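Peptidoglycan-recognition protein SD (Drosophila melanogaster, PDB 2RKQ) recognises bacterial peptidoglycan as a secreted innate-immunity protein and activates the Toll pathway against Gram-positive bacteria. Local coordinates at residues E108-K113 with Y155-Q160; G140-Q143 with S149-E152. One frame throughout, in Å; residues are numbered along the deposited sequence. Where two conformers were deposited one is given.

Contact 1. Residues E108-K113 with Y155-Q160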
loop_
_atom_site.group_PDB
_atom_site.type_symbol
_atom_site.label_atom_id
_atom_site.label_comp_id
_atom_site.label_asym_id
_atom_site.label_seq_id
_atom_site.Cartn_x
_atom_site.Cartn_y
_atom_site.Cartn_z
ATOM N N GLU A 108 13.930 6.286 8.898
ATOM C CA GLU A 108 14.545 6.635 10.179
ATOM C C GLU A 108 13.609 6.838 11.329
ATOM O O GLU A 108 14.038 6.803 12.480
ATOM C CB GLU A 108 15.453 7.830 9.999
ATOM C CG GLU A 108 16.693 7.373 9.281
ATOM C CD GLU A 108 17.511 8.493 8.798
ATOM O OE1 GLU A 108 17.557 9.512 9.511
ATOM O OE2 GLU A 108 18.111 8.350 7.706
ATOM N N ARG A 109 12.336 7.055 11.024
ATOM C CA ARG A 109 11.329 7.098 12.055
ATOM C C ARG A 109 10.131 6.291 11.588
ATOM O O ARG A 109 9.910 6.149 10.374
ATOM C CB ARG A 109 10.935 8.546 12.361
ATOM C CG ARG A 109 10.114 9.227 11.296
ATOM C CD ARG A 109 9.795 10.682 11.677
ATOM N NE ARG A 109 8.881 10.798 12.816
ATOM C CZ ARG A 109 8.680 11.916 13.507
ATOM N NH1 ARG A 109 9.332 13.034 13.184
ATOM N NH2 ARG A 109 7.829 11.921 14.527
ATOM N N ALA A 110 9.388 5.754 12.547
ATOM C CA ALA A 110 8.169 4.986 12.276
ATOM C C ALA A 110 7.028 5.897 11.852
ATOM O O ALA A 110 7.007 7.083 12.205
ATOM C CB ALA A 110 7.759 4.201 13.516
ATOM N N PRO A 111 6.052 5.343 11.103
ATOM C CA PRO A 111 4.806 6.063 10.881
ATOM C C PRO A 111 4.122 6.376 12.218
ATOM O O PRO A 111 4.432 5.741 13.248
ATOM C CB PRO A 111 3.951 5.054 10.103
ATOM C CG PRO A 111 4.956 4.137 9.432
ATOM C CD PRO A 111 6.056 4.019 10.444
ATOM N N ASN A 112 3.193 7.326 12.172
ATOM C CA ASN A 112 2.366 7.693 13.322
ATOM C C ASN A 112 1.555 6.495 13.802
ATOM O O ASN A 112 1.181 5.633 13.003
ATOM C CB ASN A 112 1.404 8.826 12.927
ATOM C CG ASN A 112 2.123 10.106 12.539
ATOM O OD1 ASN A 112 3.286 10.324 12.899
ATOM N ND2 ASN A 112 1.430 10.971 11.825
ATOM N N LYS A 113 1.248 6.455 15.094
ATOM C CA LYS A 113 0.436 5.373 15.643
ATOM C C LYS A 113 -0.874 5.208 14.885
ATOM O O LYS A 113 -1.287 4.076 14.617
ATOM C CB LYS A 113 0.149 5.579 17.141
ATOM C CG LYS A 113 -0.893 4.610 17.702
ATOM C CD LYS A 113 -1.216 4.898 19.147
ATOM C CE LYS A 113 -2.129 3.844 19.719
ATOM N NZ LYS A 113 -3.529 3.940 19.224
ATOM N N TYR A 155 9.940 -1.240 8.381
ATOM C CA TYR A 155 10.212 -2.663 8.174
ATOM C C TYR A 155 10.392 -3.401 9.494
ATOM O O TYR A 155 9.826 -4.473 9.682
ATOM C CB TYR A 155 11.432 -2.867 7.286
ATOM C CG TYR A 155 11.669 -4.310 6.922
ATOM C CD1 TYR A 155 12.803 -4.978 7.384
ATOM C CD2 TYR A 155 10.743 -5.020 6.152
ATOM C CE1 TYR A 155 13.031 -6.307 7.054
ATOM C CE2 TYR A 155 10.966 -6.350 5.814
ATOM C CZ TYR A 155 12.110 -6.979 6.277
ATOM O OH TYR A 155 12.333 -8.299 5.947
ATOM N N ALA A 156 11.108 -2.789 10.431
ATOM C CA ALA A 156 11.331 -3.422 11.744
ATOM C C ALA A 156 10.022 -3.687 12.476
ATOM O O ALA A 156 9.874 -4.694 13.189
ATOM C CB ALA A 156 12.213 -2.557 12.588
ATOM N N LEU A 157 9.071 -2.774 12.303
ATOM C CA LEU A 157 7.767 -2.915 12.928
ATOM C C LEU A 157 6.965 -4.041 12.277
ATOM O O LEU A 157 6.421 -4.911 12.979
ATOM C CB LEU A 157 6.990 -1.593 12.876
ATOM C CG LEU A 157 7.533 -0.435 13.710
ATOM C CD1 LEU A 157 6.675 0.807 13.440
ATOM C CD2 LEU A 157 7.538 -0.795 15.207
ATOM N N ILE A 158 6.897 -4.035 10.943
ATOM C CA ILE A 158 6.059 -5.030 10.268
ATOM C C ILE A 158 6.600 -6.445 10.482
ATOM O O ILE A 158 5.835 -7.400 10.514
ATOM C CB ILE A 158 5.800 -4.720 8.762
ATOM C CG1 ILE A 158 7.057 -4.869 7.923
ATOM C CG2 ILE A 158 5.211 -3.339 8.600
ATOM C CD1 ILE A 158 7.040 -6.050 7.008
ATOM N N GLN A 159 7.915 -6.583 10.661
ATOM C CA GLN A 159 8.459 -7.918 10.947
ATOM C C GLN A 159 7.880 -8.497 12.224
ATOM O O GLN A 159 7.966 -9.707 12.458
ATOM C CB GLN A 159 9.973 -7.867 11.100
ATOM C CG GLN A 159 10.731 -7.629 9.817
ATOM C CD GLN A 159 12.211 -7.711 10.038
ATOM O OE1 GLN A 159 12.874 -8.643 9.564
ATOM N NE2 GLN A 159 12.742 -6.767 10.784
ATOM N N GLN A 160 7.351 -7.635 13.084
ATOM C CA GLN A 160 6.772 -8.096 14.339
ATOM C C GLN A 160 5.289 -8.430 14.246
ATOM O O GLN A 160 4.714 -8.979 15.199
ATOM C CB GLN A 160 6.938 -7.060 15.459
ATOM C CG GLN A 160 8.354 -6.566 15.643
ATOM C CD GLN A 160 8.471 -5.367 16.597
ATOM O OE1 GLN A 160 9.536 -5.136 17.176
ATOM N NE2 GLN A 160 7.393 -4.599 16.751
#

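Contact 2. Residues G140-Q143 with S149-E152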
loop_
_atom_site.group_PDB
_atom_site.type_symbol
_atom_site.label_atom_id
_atom_site.label_comp_id
_atom_site.label_asym_id
_atom_site.label_seq_id
_atom_site.Cartn_x
_atom_site.Cartn_y
_atom_site.Cartn_z
ATOM N N GLY A 140 7.641 -7.150 3.642
ATOM C CA GLY A 140 8.021 -5.786 3.300
ATOM C C GLY A 140 8.319 -5.688 1.823
ATOM O O GLY A 140 8.717 -6.670 1.190
ATOM N N HIS A 141 8.169 -4.485 1.282
ATOM C CA HIS A 141 8.457 -4.205 -0.119
ATOM C C HIS A 141 9.872 -4.696 -0.485
ATOM O O HIS A 141 10.075 -5.294 -1.538
ATOM C CB HIS A 141 8.298 -2.698 -0.296
ATOM C CG HIS A 141 8.166 -2.240 -1.713
ATOM N ND1 HIS A 141 8.136 -0.901 -2.037
ATOM C CD2 HIS A 141 8.061 -2.919 -2.880
ATOM C CE1 HIS A 141 8.017 -0.775 -3.346
ATOM N NE2 HIS A 141 7.979 -1.984 -3.882
ATOM N N ARG A 142 10.828 -4.482 0.417
ATOM C CA ARG A 142 12.210 -4.894 0.176
ATOM C C ARG A 142 12.384 -6.406 0.010
ATOM O O ARG A 142 13.424 -6.863 -0.483
ATOM C CB ARG A 142 13.110 -4.426 1.317
ATOM C CG ARG A 142 12.705 -4.923 2.696
ATOM C CD ARG A 142 13.731 -4.536 3.745
ATOM N NE ARG A 142 13.825 -3.090 3.881
ATOM C CZ ARG A 142 14.649 -2.490 4.727
ATOM N NH1 ARG A 142 15.428 -3.225 5.518
ATOM N NH2 ARG A 142 14.684 -1.166 4.788
ATOM N N GLN A 143 11.406 -7.187 0.454
ATOM C CA GLN A 143 11.501 -8.639 0.301
ATOM C C GLN A 143 11.057 -9.096 -1.090
ATOM O O GLN A 143 11.310 -10.244 -1.467
ATOM C CB GLN A 143 10.692 -9.358 1.373
ATOM C CG GLN A 143 11.134 -9.001 2.779
ATOM C CD GLN A 143 10.294 -9.681 3.815
ATOM O OE1 GLN A 143 9.419 -9.056 4.448
ATOM N NE2 GLN A 143 10.552 -10.973 4.017
ATOM N N SER A 149 12.443 0.391 0.659
ATOM C CA SER A 149 11.049 0.459 1.093
ATOM C C SER A 149 10.704 -0.812 1.876
ATOM O O SER A 149 11.118 -1.899 1.471
ATOM C CB SER A 149 10.177 0.591 -0.141
ATOM O OG SER A 149 8.810 0.594 0.206
ATOM N N PRO A 150 9.943 -0.708 2.985
ATOM C CA PRO A 150 9.199 0.437 3.511
ATOM C C PRO A 150 9.992 1.317 4.474
ATOM O O PRO A 150 9.399 2.095 5.229
ATOM C CB PRO A 150 8.026 -0.240 4.233
ATOM C CG PRO A 150 8.673 -1.498 4.828
ATOM C CD PRO A 150 9.713 -1.928 3.798
ATOM N N GLY A 151 11.316 1.219 4.391
ATOM C CA GLY A 151 12.194 1.984 5.269
ATOM C C GLY A 151 12.531 1.157 6.486
ATOM O O GLY A 151 11.715 0.379 6.994
ATOM N N GLU A 152 13.745 1.328 6.991
ATOM C CA GLU A 152 14.190 0.482 8.094
ATOM C C GLU A 152 13.243 0.478 9.289
ATOM O O GLU A 152 12.960 -0.584 9.856
ATOM C CB GLU A 152 15.586 0.893 8.577
ATOM C CG GLU A 152 16.703 0.719 7.567
ATOM C CD GLU A 152 16.970 -0.730 7.180
ATOM O OE1 GLU A 152 17.401 -0.946 6.028
ATOM O OE2 GLU A 152 16.774 -1.652 8.012
#

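Contact 1. Residues E108-K113 with Y155-Q160
Ala110 is the first residue of 108-113 to meet the helix across from it. Its CB points toward Leu157 and touches the methyl CD1 at 3.6 Å. Pro111 follows and gives a looser contact, with its ring carbon CD 4.4 Å from the same CD1 of Leu157. One branch of the leucine therefore carries both contacts. Leu157 has CG beside its backbone N and anti to its carbonyl carbon (chi1 -67°). CD1 is then anti to CA (chi2 176°), which stretches this branch across toward the loop. The backbones stay well separated, with the CA atoms of Ala110 and Leu157 7.9 Å apart. The contact is small and apolar, burying about 70 Å² in all. It is plain packing between a loop and a helix. After Pro111, Asn112 takes the N-cap position of helix 113-128, but its side chain makes no capping bond; its ND2 is hydrogen-bonded to Gly73 O. Leu116 of helix 113-128 packs on both Pro111 and Leu157, and Phe106 also touches Pro111. The loop between strand 97-102 and helix 113-128 thus rests against helix 152-158, with helix 113-128 as the third partner.

Contact 2. Residues G140-Q143 with S149-E152
The His141 ring meets Ser149 at its edge, with Ser149 OG in the ring plane and 2.8 Å from His141 ND1. Either atom of this hydrogen bond could be the donor. His141 NE2 is held by Phe89 O, so both ring nitrogens have partners and the ring is fixed in rotation. The Arg142 guanidinium has Ser149 O at its edge, in plane, nearest NE but too far for a bond, while Pro150 CD and Gly151 C approach obliquely. Glu152 OE1 lies at a different part of the edge, 3.0 Å from Arg142 NH2. Arg142 NH1 adds weak bonds to both carboxylate oxygens. All three bonds of this salt bridge are weak, and the carboxylate plane is turned 64° from the guanidinium. Arg142 CG lies between its backbone N and carbonyl carbon (chi1 58°), and a bend at chi3 (63°) brings the guanidinium to Glu152. Glu152 was modelled in two conformers, so the geometry of the bridge is less certain. Its OE1 also pairs with Lys148 NZ, and Arg142 NH2 bonds to Lys148 O. Replacing Arg142 by an alanine is likely to leave Lys148 O without this donor and Glu152 without its guanidinium mate, with Lys148 NZ still beside it. The Arg142 backbone N makes a weak bond to Ser149 O at 2.8 Å. Pro150 follows a cis peptide bond, and its CD packs on His141 N at 3.9 Å. In zinc amidases of this family, a histidine and a cysteine at these positions bind the metal; the serine here is consistent with a non-catalytic receptor. Ser149 OG also accepts from His33 N of strand 26-33. The contact joins the end of edge strand 136-140 to the start of helix 152-158.

In the fold
The centres of the two contacts are about 10 Å apart, and helix 152-158 connects them. Contact 2 lies at the start of this helix, whereas contact 1 uses a residue near its other end. Further helix residues bridge the two. Ile158 CD1 packs 3.6 Å from Gly140 N. Tyr155 CD1 lies 3.7 Å from Arg142 NH1, and Tyr155 also packs on Pro150. The helix therefore packs on the end of strand 136-140 and on residues of the loop that follows, while Leu157 faces the loop 108-113. Contact 1 is structural packing, away from the zinc-site positions of contact 2. Its centre lies about 14 Å from the centre of the chain, that of contact 2 about 11 Å.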